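Local coordinates for protein beta-glucoside kinase (Listeria monocytogenes, PDB 4HTL) that phosphorylates cellobiose with ATP to give cellobiose-6'-phosphate, and may also regulate transcription of the cellobiose-PTS operon, at residues Glu155-Arg163 / Lys171-Thr179; Met4-Gly12 / Gly281-Leu290. One frame throughout, in Å; residues are numbered along the deposited sequence. Where two conformers were deposited one is given.

Contact 1: residues Glu155-Arg163 / Lys171-Thr179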
ATOM      1  N   GLU A 155       7.910   2.064   2.751  1.00 15.44           N
ATOM      2  CA  GLU A 155       8.230   2.475   4.114  1.00 17.16           C
ATOM      3  C   GLU A 155       7.226   1.935   5.123  1.00 16.62           C
ATOM      4  O   GLU A 155       6.482   2.677   5.806  1.00 15.97           O
ATOM      5  CB  GLU A 155       8.356   4.017   4.208  1.00 17.60           C
ATOM      6  CG  GLU A 155       9.623   4.605   3.668  1.00 20.65           C
ATOM      7  CD  GLU A 155      10.846   4.445   4.596  1.00 25.32           C
ATOM      8  OE1 GLU A 155      10.861   3.544   5.471  1.00 27.50           O
ATOM      9  OE2 GLU A 155      11.781   5.290   4.494  1.00 30.16           O
ATOM     10  N   PHE A 156       7.262   0.622   5.267  1.00 16.63           N
ATOM     11  CA  PHE A 156       6.276  -0.114   6.058  1.00 16.46           C
ATOM     12  C   PHE A 156       6.349   0.251   7.537  1.00 14.79           C
ATOM     13  O   PHE A 156       5.342   0.213   8.229  1.00 16.15           O
ATOM     14  CB  PHE A 156       6.407  -1.627   5.924  1.00 17.60           C
ATOM     15  CG  PHE A 156       6.115  -2.208   4.562  1.00 17.96           C
ATOM     16  CD1 PHE A 156       5.579  -1.474   3.502  1.00 18.76           C
ATOM     17  CD2 PHE A 156       6.301  -3.573   4.391  1.00 18.86           C
ATOM     18  CE1 PHE A 156       5.324  -2.088   2.269  1.00 16.63           C
ATOM     19  CE2 PHE A 156       6.051  -4.194   3.178  1.00 19.57           C
ATOM     20  CZ  PHE A 156       5.536  -3.452   2.109  1.00 17.93           C
ATOM     21  N   GLY A 157       7.543   0.658   8.009  1.00 14.48           N
ATOM     22  CA  GLY A 157       7.695   1.027   9.383  1.00 14.45           C
ATOM     23  C   GLY A 157       6.998   2.299   9.804  1.00 14.97           C
ATOM     24  O   GLY A 157       6.874   2.582  11.001  1.00 15.16           O
ATOM     25  N   TYR A 158       6.569   3.089   8.829  1.00 15.16           N
ATOM     26  CA  TYR A 158       5.835   4.331   9.114  1.00 15.70           C
ATOM     27  C   TYR A 158       4.325   4.112   9.250  1.00 15.35           C
ATOM     28  O   TYR A 158       3.594   5.063   9.549  1.00 15.92           O
ATOM     29  CB  TYR A 158       6.120   5.381   8.039  1.00 14.52           C
ATOM     30  CG  TYR A 158       7.453   6.068   8.188  1.00 15.62           C
ATOM     31  CD1 TYR A 158       8.644   5.452   7.822  1.00 18.85           C
ATOM     32  CD2 TYR A 158       7.522   7.332   8.752  1.00 17.82           C
ATOM     33  CE1 TYR A 158       9.849   6.114   7.988  1.00 21.79           C
ATOM     34  CE2 TYR A 158       8.721   7.989   8.906  1.00 21.29           C
ATOM     35  CZ  TYR A 158       9.878   7.370   8.529  1.00 21.81           C
ATOM     36  OH  TYR A 158      11.080   8.047   8.672  1.00 27.41           O
HETATM   37  N   MSE A 159       3.839   2.875   9.118  1.00 15.48           N
HETATM   38  CA  MSE A 159       2.418   2.666   9.382  1.00 14.76           C
HETATM   39  C   MSE A 159       2.155   2.892  10.872  1.00 13.84           C
HETATM   40  O   MSE A 159       2.937   2.498  11.749  1.00 14.55           O
HETATM   41  CB  MSE A 159       1.952   1.260   9.050  1.00 14.18           C
HETATM   42  CG  MSE A 159       1.958   0.884   7.536  1.00 13.60           C
HETATM   43 SE   MSE A 159       1.198  -0.801   7.177  0.65 15.35          SE
HETATM   44  CE  MSE A 159       2.693  -1.877   7.607  1.00 15.68           C
ATOM     45  N   PHE A 160       1.049   3.553  11.142  1.00 13.36           N
ATOM     46  CA  PHE A 160       0.598   3.736  12.530  1.00 14.04           C
ATOM     47  C   PHE A 160       0.158   2.407  13.121  1.00 15.77           C
ATOM     48  O   PHE A 160      -0.702   1.698  12.586  1.00 16.97           O
ATOM     49  CB  PHE A 160      -0.528   4.795  12.580  1.00 14.80           C
ATOM     50  CG  PHE A 160      -0.049   6.224  12.405  1.00 16.85           C
ATOM     51  CD1 PHE A 160       0.827   6.774  13.282  1.00 15.77           C
ATOM     52  CD2 PHE A 160      -0.490   6.998  11.367  1.00 15.82           C
ATOM     53  CE1 PHE A 160       1.305   8.068  13.135  1.00 15.90           C
ATOM     54  CE2 PHE A 160      -0.081   8.285  11.230  1.00 16.81           C
ATOM     55  CZ  PHE A 160       0.837   8.822  12.096  1.00 19.07           C
ATOM     56  N   SER A 161       0.680   2.091  14.298  1.00 14.85           N
ATOM     57  CA  SER A 161       0.199   0.947  15.068  1.00 15.50           C
ATOM     58  C   SER A 161      -0.808   1.320  16.146  1.00 17.34           C
ATOM     59  O   SER A 161      -1.407   0.465  16.749  1.00 17.57           O
ATOM     60  CB  SER A 161       1.400   0.242  15.688  1.00 17.16           C
ATOM     61  OG  SER A 161       2.143   1.101  16.558  1.00 18.28           O
ATOM     62  N   GLU A 162      -1.050   2.608  16.323  1.00 17.33           N
ATOM     63  CA  GLU A 162      -2.038   3.104  17.234  1.00 20.27           C
ATOM     64  C   GLU A 162      -2.492   4.476  16.779  1.00 18.40           C
ATOM     65  O   GLU A 162      -1.892   5.061  15.869  1.00 17.04           O
ATOM     66  CB  GLU A 162      -1.527   3.180  18.635  1.00 23.60           C
ATOM     67  CG  GLU A 162      -0.340   4.109  18.798  1.00 21.98           C
ATOM     68  CD  GLU A 162       0.249   4.034  20.198  1.00 27.54           C
ATOM     69  OE1 GLU A 162      -0.250   4.718  21.117  1.00 33.77           O
ATOM     70  OE2 GLU A 162       1.186   3.244  20.385  1.00 37.93           O
ATOM     71  N   ARG A 163      -3.584   4.964  17.355  1.00 18.15           N
ATOM     72  CA  ARG A 163      -4.044   6.318  17.034  0.60 17.74           C
ATOM     73  C   ARG A 163      -2.929   7.310  17.394  1.00 17.15           C
ATOM     74  O   ARG A 163      -2.404   7.298  18.512  1.00 22.00           O
ATOM     75  CB  ARG A 163      -5.283   6.695  17.799  0.60 21.96           C
ATOM     76  CG  ARG A 163      -5.769   8.092  17.476  0.60 22.63           C
ATOM     77  CD  ARG A 163      -6.395   8.781  18.668  0.60 31.50           C
ATOM     78  NE  ARG A 163      -6.635  10.190  18.332  0.60 29.01           N
ATOM     79  CZ  ARG A 163      -6.047  11.253  18.880  0.60 23.68           C
ATOM     80  NH1 ARG A 163      -5.183  11.146  19.888  0.60 21.91           N
ATOM     81  NH2 ARG A 163      -6.374  12.451  18.433  0.60 23.97           N
ATOM     82  N   LYS A 171       6.531   8.324  16.753  1.00 16.91           N
ATOM     83  CA  LYS A 171       6.445   7.607  18.013  1.00 17.33           C
ATOM     84  C   LYS A 171       5.290   6.586  18.030  1.00 16.96           C
ATOM     85  O   LYS A 171       5.266   5.707  18.860  1.00 18.74           O
ATOM     86  CB  LYS A 171       6.343   8.575  19.153  1.00 21.66           C
ATOM     87  CG  LYS A 171       7.691   9.253  19.463  1.00 27.39           C
ATOM     88  CD  LYS A 171       7.674  10.140  20.698  1.00 31.28           C
ATOM     89  CE  LYS A 171       9.058  10.481  21.208  1.00 34.00           C
ATOM     90  NZ  LYS A 171       9.012  11.303  22.484  1.00 30.15           N
ATOM     91  N   TYR A 172       4.322   6.770  17.123  1.00 15.22           N
ATOM     92  CA  TYR A 172       3.119   5.943  17.044  1.00 14.68           C
ATOM     93  C   TYR A 172       3.142   4.959  15.859  1.00 14.52           C
ATOM     94  O   TYR A 172       2.109   4.268  15.542  1.00 15.72           O
ATOM     95  CB  TYR A 172       1.891   6.835  16.990  1.00 15.47           C
ATOM     96  CG  TYR A 172       1.880   7.835  18.080  1.00 14.94           C
ATOM     97  CD1 TYR A 172       1.528   7.491  19.374  1.00 21.24           C
ATOM     98  CD2 TYR A 172       2.347   9.149  17.851  1.00 16.41           C
ATOM     99  CE1 TYR A 172       1.531   8.432  20.378  1.00 21.04           C
ATOM    100  CE2 TYR A 172       2.385  10.075  18.884  1.00 19.07           C
ATOM    101  CZ  TYR A 172       2.020   9.694  20.153  1.00 21.41           C
ATOM    102  OH  TYR A 172       1.991  10.644  21.192  1.00 24.84           O
ATOM    103  N   THR A 173       4.315   4.844  15.262  1.00 16.25           N
ATOM    104  CA  THR A 173       4.547   3.990  14.083  1.00 14.28           C
ATOM    105  C   THR A 173       5.295   2.718  14.442  1.00 15.66           C
ATOM    106  O   THR A 173       5.994   2.652  15.462  1.00 15.77           O
ATOM    107  CB  THR A 173       5.275   4.736  12.951  1.00 15.09           C
ATOM    108  OG1 THR A 173       6.649   4.965  13.312  1.00 16.39           O
ATOM    109  CG2 THR A 173       4.572   6.006  12.598  1.00 15.68           C
ATOM    110  N   LEU A 174       5.146   1.699  13.600  1.00 15.01           N
ATOM    111  CA  LEU A 174       5.796   0.372  13.810  1.00 15.81           C
ATOM    112  C   LEU A 174       7.284   0.523  14.085  1.00 16.09           C
ATOM    113  O   LEU A 174       7.814  -0.171  14.965  1.00 15.97           O
ATOM    114  CB  LEU A 174       5.578  -0.550  12.623  1.00 14.89           C
ATOM    115  CG  LEU A 174       4.133  -1.048  12.383  1.00 15.62           C
ATOM    116  CD1 LEU A 174       3.994  -1.708  11.002  1.00 18.37           C
ATOM    117  CD2 LEU A 174       3.646  -1.982  13.526  1.00 17.31           C
ATOM    118  N   ASN A 175       7.951   1.445  13.371  1.00 14.46           N
ATOM    119  CA  ASN A 175       9.396   1.689  13.588  1.00 14.75           C
ATOM    120  C   ASN A 175       9.753   1.926  15.039  1.00 15.30           C
ATOM    121  O   ASN A 175      10.889   1.627  15.449  1.00 19.19           O
ATOM    122  CB  ASN A 175       9.868   2.886  12.779  1.00 17.42           C
ATOM    123  CG  ASN A 175      10.214   2.534  11.335  1.00 14.97           C
ATOM    124  OD1 ASN A 175      10.716   1.451  11.073  1.00 20.66           O
ATOM    125  ND2 ASN A 175      10.026   3.482  10.403  1.00 18.40           N
ATOM    126  N   GLU A 176       8.864   2.615  15.742  1.00 16.45           N
ATOM    127  CA  GLU A 176       9.071   2.958  17.128  1.00 19.00           C
ATOM    128  C   GLU A 176       8.254   2.217  18.166  1.00 18.23           C
ATOM    129  O   GLU A 176       8.433   2.462  19.372  1.00 21.02           O
ATOM    130  CB  GLU A 176       8.965   4.491  17.310  1.00 19.98           C
ATOM    131  CG  GLU A 176       9.880   5.224  16.342  1.00 22.81           C
ATOM    132  CD  GLU A 176      10.021   6.725  16.580  1.00 21.19           C
ATOM    133  OE1 GLU A 176      10.054   7.134  17.755  1.00 22.93           O
ATOM    134  OE2 GLU A 176      10.142   7.478  15.560  1.00 22.55           O
ATOM    135  N   THR A 177       7.354   1.322  17.743  1.00 16.55           N
ATOM    136  CA  THR A 177       6.538   0.534  18.686  1.00 16.64           C
ATOM    137  C   THR A 177       6.722  -0.963  18.588  1.00 15.33           C
ATOM    138  O   THR A 177       6.356  -1.679  19.518  1.00 17.37           O
ATOM    139  CB  THR A 177       5.017   0.780  18.425  1.00 18.26           C
ATOM    140  OG1 THR A 177       4.633   0.299  17.136  1.00 18.29           O
ATOM    141  CG2 THR A 177       4.709   2.291  18.518  1.00 17.71           C
ATOM    142  N   THR A 178       7.191  -1.443  17.431  1.00 16.20           N
ATOM    143  CA  THR A 178       7.100  -2.846  17.082  1.00 17.12           C
ATOM    144  C   THR A 178       8.372  -3.385  16.398  1.00 17.94           C
ATOM    145  O   THR A 178       8.383  -3.663  15.192  1.00 17.89           O
ATOM    146  CB  THR A 178       5.840  -3.096  16.248  1.00 15.46           C
ATOM    147  OG1 THR A 178       4.716  -2.430  16.857  1.00 17.34           O
ATOM    148  CG2 THR A 178       5.546  -4.562  16.021  1.00 17.10           C
ATOM    149  N   THR A 179       9.460  -3.482  17.169  1.00 18.84           N
ATOM    150  CA  THR A 179      10.755  -3.939  16.648  1.00 20.60           C
ATOM    151  C   THR A 179      11.455  -4.708  17.738  1.00 18.65           C
ATOM    152  O   THR A 179      11.099  -4.608  18.939  1.00 18.52           O
ATOM    153  CB  THR A 179      11.689  -2.777  16.195  1.00 19.27           C
ATOM    154  OG1 THR A 179      12.166  -2.057  17.328  1.00 20.39           O
ATOM    155  CG2 THR A 179      10.946  -1.777  15.230  1.00 20.06           C
TER

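Contact 2: residues Met4-Gly12 / Gly281-Leu290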
HETATM    1  N   MSE A   4      31.830 -12.279 -17.501  1.00 57.36           N
HETATM    2  CA  MSE A   4      31.245 -11.178 -16.670  0.60 46.06           C
HETATM    3  C   MSE A   4      31.342 -11.554 -15.162  1.00 41.26           C
HETATM    4  O   MSE A   4      30.848 -12.610 -14.737  1.00 49.13           O
HETATM    5  CB  MSE A   4      29.787 -10.907 -17.105  0.60 59.86           C
HETATM    6  CG  MSE A   4      29.432  -9.431 -17.453  0.60 67.54           C
HETATM    7 SE   MSE A   4      29.899  -8.828 -19.287  0.39 84.34          SE
HETATM    8  CE  MSE A   4      28.169  -8.920 -20.204  0.60 59.93           C
ATOM      9  N   LYS A   5      32.000 -10.701 -14.378  1.00 40.59           N
ATOM     10  CA  LYS A   5      32.104 -10.845 -12.914  1.00 37.67           C
ATOM     11  C   LYS A   5      31.704  -9.495 -12.330  1.00 39.08           C
ATOM     12  O   LYS A   5      32.275  -8.458 -12.692  1.00 39.67           O
ATOM     13  CB  LYS A   5      33.532 -11.173 -12.457  1.00 42.47           C
ATOM     14  CG  LYS A   5      34.023 -12.591 -12.727  1.00 48.58           C
ATOM     15  CD  LYS A   5      35.491 -12.758 -12.322  1.00 54.56           C
ATOM     16  CE  LYS A   5      35.953 -14.204 -12.458  1.00 61.09           C
ATOM     17  NZ  LYS A   5      37.337 -14.463 -11.964  1.00 64.32           N
ATOM     18  N   ILE A   6      30.734  -9.511 -11.424  1.00 31.91           N
ATOM     19  CA  ILE A   6      30.126  -8.279 -10.888  1.00 29.44           C
ATOM     20  C   ILE A   6      30.543  -8.057  -9.446  1.00 25.46           C
ATOM     21  O   ILE A   6      30.368  -8.921  -8.595  1.00 29.86           O
ATOM     22  CB  ILE A   6      28.570  -8.300 -11.055  1.00 30.16           C
ATOM     23  CG1 ILE A   6      28.202  -8.421 -12.543  1.00 35.17           C
ATOM     24  CG2 ILE A   6      27.912  -7.058 -10.443  1.00 30.92           C
ATOM     25  CD1 ILE A   6      26.824  -9.030 -12.797  1.00 36.93           C
ATOM     26  N   ALA A   7      31.155  -6.909  -9.181  1.00 29.86           N
ATOM     27  CA  ALA A   7      31.412  -6.476  -7.801  1.00 26.28           C
ATOM     28  C   ALA A   7      30.104  -5.972  -7.188  1.00 26.19           C
ATOM     29  O   ALA A   7      29.531  -4.998  -7.673  1.00 31.62           O
ATOM     30  CB  ALA A   7      32.469  -5.385  -7.761  1.00 28.50           C
ATOM     31  N   ALA A   8      29.642  -6.642  -6.137  1.00 25.41           N
ATOM     32  CA  ALA A   8      28.392  -6.300  -5.468  1.00 23.33           C
ATOM     33  C   ALA A   8      28.679  -5.758  -4.084  1.00 23.30           C
ATOM     34  O   ALA A   8      29.536  -6.293  -3.339  1.00 25.80           O
ATOM     35  CB  ALA A   8      27.456  -7.531  -5.383  1.00 24.61           C
ATOM     36  N   PHE A   9      27.937  -4.727  -3.718  1.00 22.75           N
ATOM     37  CA  PHE A   9      28.017  -4.131  -2.422  1.00 22.14           C
ATOM     38  C   PHE A   9      26.653  -4.022  -1.779  1.00 21.46           C
ATOM     39  O   PHE A   9      25.720  -3.516  -2.375  1.00 24.76           O
ATOM     40  CB  PHE A   9      28.609  -2.716  -2.494  1.00 25.90           C
ATOM     41  CG  PHE A   9      30.004  -2.668  -3.035  1.00 27.39           C
ATOM     42  CD1 PHE A   9      31.066  -2.969  -2.214  1.00 31.37           C
ATOM     43  CD2 PHE A   9      30.250  -2.374  -4.372  1.00 30.98           C
ATOM     44  CE1 PHE A   9      32.361  -2.967  -2.702  1.00 30.10           C
ATOM     45  CE2 PHE A   9      31.548  -2.375  -4.871  1.00 34.78           C
ATOM     46  CZ  PHE A   9      32.605  -2.679  -4.035  1.00 31.60           C
ATOM     47  N   ASP A  10      26.585  -4.408  -0.512  1.00 25.65           N
ATOM     48  CA  ASP A  10      25.359  -4.286   0.257  1.00 25.80           C
ATOM     49  C   ASP A  10      25.656  -3.519   1.520  1.00 24.37           C
ATOM     50  O   ASP A  10      26.314  -4.042   2.446  1.00 23.95           O
ATOM     51  CB  ASP A  10      24.820  -5.668   0.602  1.00 25.32           C
ATOM     52  CG  ASP A  10      23.552  -5.612   1.442  1.00 32.85           C
ATOM     53  OD1 ASP A  10      22.762  -4.610   1.405  1.00 35.26           O
ATOM     54  OD2 ASP A  10      23.342  -6.600   2.124  1.00 29.69           O
ATOM     55  N   ILE A  11      25.171  -2.285   1.547  1.00 25.11           N
ATOM     56  CA  ILE A  11      25.416  -1.354   2.637  1.00 29.05           C
ATOM     57  C   ILE A  11      24.391  -1.559   3.730  1.00 30.37           C
ATOM     58  O   ILE A  11      23.203  -1.222   3.560  1.00 32.25           O
ATOM     59  CB  ILE A  11      25.353   0.098   2.132  1.00 28.34           C
ATOM     60  CG1 ILE A  11      26.386   0.310   1.029  1.00 28.54           C
ATOM     61  CG2 ILE A  11      25.611   1.053   3.294  1.00 33.06           C
ATOM     62  CD1 ILE A  11      26.194   1.572   0.202  1.00 33.88           C
ATOM     63  N   GLY A  12      24.837  -2.173   4.826  1.00 37.45           N
ATOM     64  CA  GLY A  12      23.985  -2.498   5.978  1.00 38.70           C
ATOM     65  C   GLY A  12      24.061  -1.466   7.080  1.00 36.99           C
ATOM     66  O   GLY A  12      24.707  -0.414   6.930  1.00 49.81           O
ATOM     67  N   GLY A 281      20.819  -8.844  -0.170  1.00 21.17           N
ATOM     68  CA  GLY A 281      21.190  -7.520  -0.691  1.00 20.75           C
ATOM     69  C   GLY A 281      22.132  -7.634  -1.883  1.00 19.88           C
ATOM     70  O   GLY A 281      21.912  -6.984  -2.884  1.00 20.89           O
ATOM     71  N   LEU A 282      23.206  -8.434  -1.749  1.00 21.43           N
ATOM     72  CA  LEU A 282      24.148  -8.614  -2.829  1.00 22.06           C
ATOM     73  C   LEU A 282      23.487  -9.176  -4.057  1.00 18.79           C
ATOM     74  O   LEU A 282      23.688  -8.688  -5.188  1.00 19.95           O
ATOM     75  CB  LEU A 282      25.302  -9.554  -2.407  1.00 23.04           C
ATOM     76  CG  LEU A 282      26.204  -9.088  -1.263  1.00 23.54           C
ATOM     77  CD1 LEU A 282      27.113 -10.246  -0.828  1.00 26.66           C
ATOM     78  CD2 LEU A 282      26.995  -7.835  -1.653  1.00 24.46           C
ATOM     79  N   LEU A 283      22.696 -10.219  -3.843  1.00 19.25           N
ATOM     80  CA  LEU A 283      22.073 -10.914  -4.966  1.00 19.76           C
ATOM     81  C   LEU A 283      21.035 -10.024  -5.664  1.00 18.84           C
ATOM     82  O   LEU A 283      20.994  -9.949  -6.913  1.00 19.15           O
ATOM     83  CB  LEU A 283      21.455 -12.220  -4.481  1.00 20.74           C
ATOM     84  CG  LEU A 283      22.403 -13.303  -3.993  1.00 19.98           C
ATOM     85  CD1 LEU A 283      21.631 -14.359  -3.177  1.00 22.82           C
ATOM     86  CD2 LEU A 283      23.169 -13.913  -5.165  1.00 22.72           C
ATOM     87  N   GLY A 284      20.264  -9.287  -4.896  1.00 19.80           N
ATOM     88  CA  GLY A 284      19.286  -8.388  -5.524  1.00 18.59           C
ATOM     89  C   GLY A 284      19.909  -7.231  -6.260  1.00 20.09           C
ATOM     90  O   GLY A 284      19.403  -6.791  -7.314  1.00 19.95           O
ATOM     91  N   ALA A 285      21.027  -6.734  -5.728  1.00 20.55           N
ATOM     92  CA  ALA A 285      21.768  -5.658  -6.397  1.00 18.99           C
ATOM     93  C   ALA A 285      22.188  -6.176  -7.769  1.00 22.15           C
ATOM     94  O   ALA A 285      22.064  -5.479  -8.776  1.00 20.46           O
ATOM     95  CB  ALA A 285      22.979  -5.233  -5.567  1.00 20.19           C
ATOM     96  N   VAL A 286      22.697  -7.405  -7.800  1.00 21.90           N
ATOM     97  CA  VAL A 286      23.076  -8.045  -9.046  1.00 21.93           C
ATOM     98  C   VAL A 286      21.919  -8.204 -10.016  1.00 22.53           C
ATOM     99  O   VAL A 286      22.050  -7.881 -11.205  1.00 25.11           O
ATOM    100  CB  VAL A 286      23.886  -9.343  -8.816  1.00 22.15           C
ATOM    101  CG1 VAL A 286      24.094 -10.145 -10.134  1.00 23.43           C
ATOM    102  CG2 VAL A 286      25.214  -8.961  -8.154  1.00 23.59           C
ATOM    103  N   TYR A 287      20.796  -8.701  -9.535  1.00 21.54           N
ATOM    104  CA  TYR A 287      19.618  -8.775 -10.366  1.00 21.78           C
ATOM    105  C   TYR A 287      19.271  -7.444 -11.009  1.00 22.29           C
ATOM    106  O   TYR A 287      19.039  -7.382 -12.234  1.00 24.86           O
ATOM    107  CB  TYR A 287      18.447  -9.328  -9.582  1.00 22.23           C
ATOM    108  CG  TYR A 287      17.205  -9.574 -10.376  1.00 21.62           C
ATOM    109  CD1 TYR A 287      16.988 -10.800 -11.001  1.00 21.74           C
ATOM    110  CD2 TYR A 287      16.207  -8.632 -10.422  1.00 27.10           C
ATOM    111  CE1 TYR A 287      15.828 -11.054 -11.688  1.00 27.91           C
ATOM    112  CE2 TYR A 287      15.030  -8.888 -11.105  1.00 28.96           C
ATOM    113  CZ  TYR A 287      14.862 -10.106 -11.741  1.00 26.06           C
ATOM    114  OH  TYR A 287      13.701 -10.400 -12.417  1.00 33.16           O
ATOM    115  N   HIS A 288      19.237  -6.380 -10.212  1.00 22.98           N
ATOM    116  CA  HIS A 288      18.986  -5.045 -10.767  1.00 24.38           C
ATOM    117  C   HIS A 288      19.995  -4.671 -11.823  1.00 25.59           C
ATOM    118  O   HIS A 288      19.623  -4.206 -12.891  1.00 25.54           O
ATOM    119  CB  HIS A 288      18.945  -4.008  -9.637  1.00 21.00           C
ATOM    120  CG  HIS A 288      18.837  -2.604 -10.112  1.00 22.27           C
ATOM    121  ND1 HIS A 288      17.791  -2.163 -10.827  1.00 24.50           N
ATOM    122  CD2 HIS A 288      19.720  -1.531 -10.003  1.00 20.72           C
ATOM    123  CE1 HIS A 288      17.979  -0.863 -11.140  1.00 27.34           C
ATOM    124  NE2 HIS A 288      19.166  -0.481 -10.649  1.00 24.82           N
ATOM    125  N   PHE A 289      21.284  -4.894 -11.551  1.00 24.14           N
ATOM    126  CA  PHE A 289      22.352  -4.608 -12.513  1.00 24.79           C
ATOM    127  C   PHE A 289      22.115  -5.354 -13.818  1.00 27.99           C
ATOM    128  O   PHE A 289      22.221  -4.771 -14.898  1.00 29.76           O
ATOM    129  CB  PHE A 289      23.720  -5.026 -11.929  1.00 27.41           C
ATOM    130  CG  PHE A 289      24.862  -4.881 -12.900  1.00 31.10           C
ATOM    131  CD1 PHE A 289      25.654  -3.761 -12.899  1.00 33.30           C
ATOM    132  CD2 PHE A 289      25.142  -5.892 -13.805  1.00 37.49           C
ATOM    133  CE1 PHE A 289      26.699  -3.639 -13.794  1.00 35.42           C
ATOM    134  CE2 PHE A 289      26.172  -5.780 -14.703  1.00 38.35           C
ATOM    135  CZ  PHE A 289      26.952  -4.643 -14.700  1.00 37.05           C
ATOM    136  N   LEU A 290      21.766  -6.645 -13.709  1.00 28.23           N
ATOM    137  CA  LEU A 290      21.526  -7.487 -14.900  1.00 34.23           C
ATOM    138  C   LEU A 290      20.325  -6.995 -15.746  1.00 33.94           C
ATOM    139  O   LEU A 290      20.360  -7.044 -16.979  1.00 37.62           O
ATOM    140  CB  LEU A 290      21.347  -8.955 -14.505  1.00 33.75           C
ATOM    141  CG  LEU A 290      22.602  -9.685 -13.998  1.00 35.33           C
ATOM    142  CD1 LEU A 290      22.243 -11.055 -13.445  1.00 32.39           C
ATOM    143  CD2 LEU A 290      23.703  -9.818 -15.061  1.00 38.96           C
TER
HETATM  144  O   HOH W   1      23.521  -9.182   1.309  1.00 27.27           O
HETATM  145  O   HOH W   2      20.404  -8.270   2.701  1.00 62.42           O

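Contact 1: residues Glu155-Arg163 / Lys171-Thr179
Ser161 and Thr177 meet hydroxyl to hydroxyl, OG to OG1 at 2.7 Å. Ser161 OG sits between its backbone N and carbonyl carbon (chi1 60°), which turns it to the helix end; Thr177 OG1 also pairs with Thr178 OG1, so three small hydroxyl residues form a short polar chain. Next to it, the backbones of Phe160 and Thr173 make a single beta bridge, in which Ser161 N donates to Tyr172 O at 2.9 Å and Leu174 N to Met159 O at 3.0 Å. Gly157, without a side chain, lets the Asn175 amide lie against its CA, 3.5 Å from OD1, while Asn175 N reaches a lone pair of Gly157 O at 2.8 Å. That amide brings ND2 to Tyr158 CD1 and CE1, its plane 86° from the ring. Met159, present as selenomethionine, bends at chi3 and brings CE to 3.6 Å from Leu174 CD1, and the Glu162 carboxylate meets the Tyr172 ring at its edge, their planes 70° apart. The Phe160 ring stacks on Tyr230 of the second subunit. Within its own chain the contact touches strand 135-141, where Asn175 OD1 accepts from Ile135 N, and helix 212-236, where Met159 packs on Leu232.

Contact 2: residues Met4-Gly12 / Gly281-Leu290
Ile6, Ala8 and Asp10 of strand 6-11 face helix 280-293, a strand-on-helix packing within the actin-like ATPase fold of ROK kinases. The segment axes pass 7.1 Å apart at 126°. Apolar packing is most extensive at the Ile6 end, where the branches of Ile6 touch several side chains at once: its CD1 reaches Phe289 CD2 at 3.7 Å and Leu290 CD2 at 3.9 Å, while CG2 lies over one face of the Phe289 ring. Val286 CG1, set anti to its backbone N (chi1 171°), meets Ile6 CD1, and Val286 CG2 turns to Ala8 CB. The small Ala8 lets the helix come near, its CB touching both Val286 CG2 and Leu282 CD2 at 3.8 Å; the same leucine methyl rests 3.4 Å from Ala8 O. At the other end the apolar packing gives way to water. Gly281, with no side chain, lets the Asp10 carboxylate sit beside its CA, while Asp10 OD1 bonds to Ser63 OG. Ala8 to Gly12, the end of the strand and the residue after it, belong to a probable ATP site, so the watered end, with Asp10, is part of it. One water donates to Asp10 OD2 at 2.7 Å and accepts from Leu282 N at 3.2 Å.

In the fold
The chain starts with strand 6-11, the middle strand of a five-stranded mixed sheet, and its last helix, 280-293, comes back to pack on this strand. Contact 2 thus closes a loop of 268 residues, laying the C-terminal helix against one face of the sheet that the N-terminal strand begins. Contact 1 lies wholly inside that loop: the chain leaves strand 144-145, runs through 155-163 and, after just seven residues, doubles back as 171-179 with the short helix 174-177. The two contacts are nested rather than crossed. The centres of contact 1 and contact 2 are about 30 Å apart, on opposite sides of the chain's centre; contact 1 belongs to the neighbourhood of strand 135-141, helix 212-236 and the second subunit.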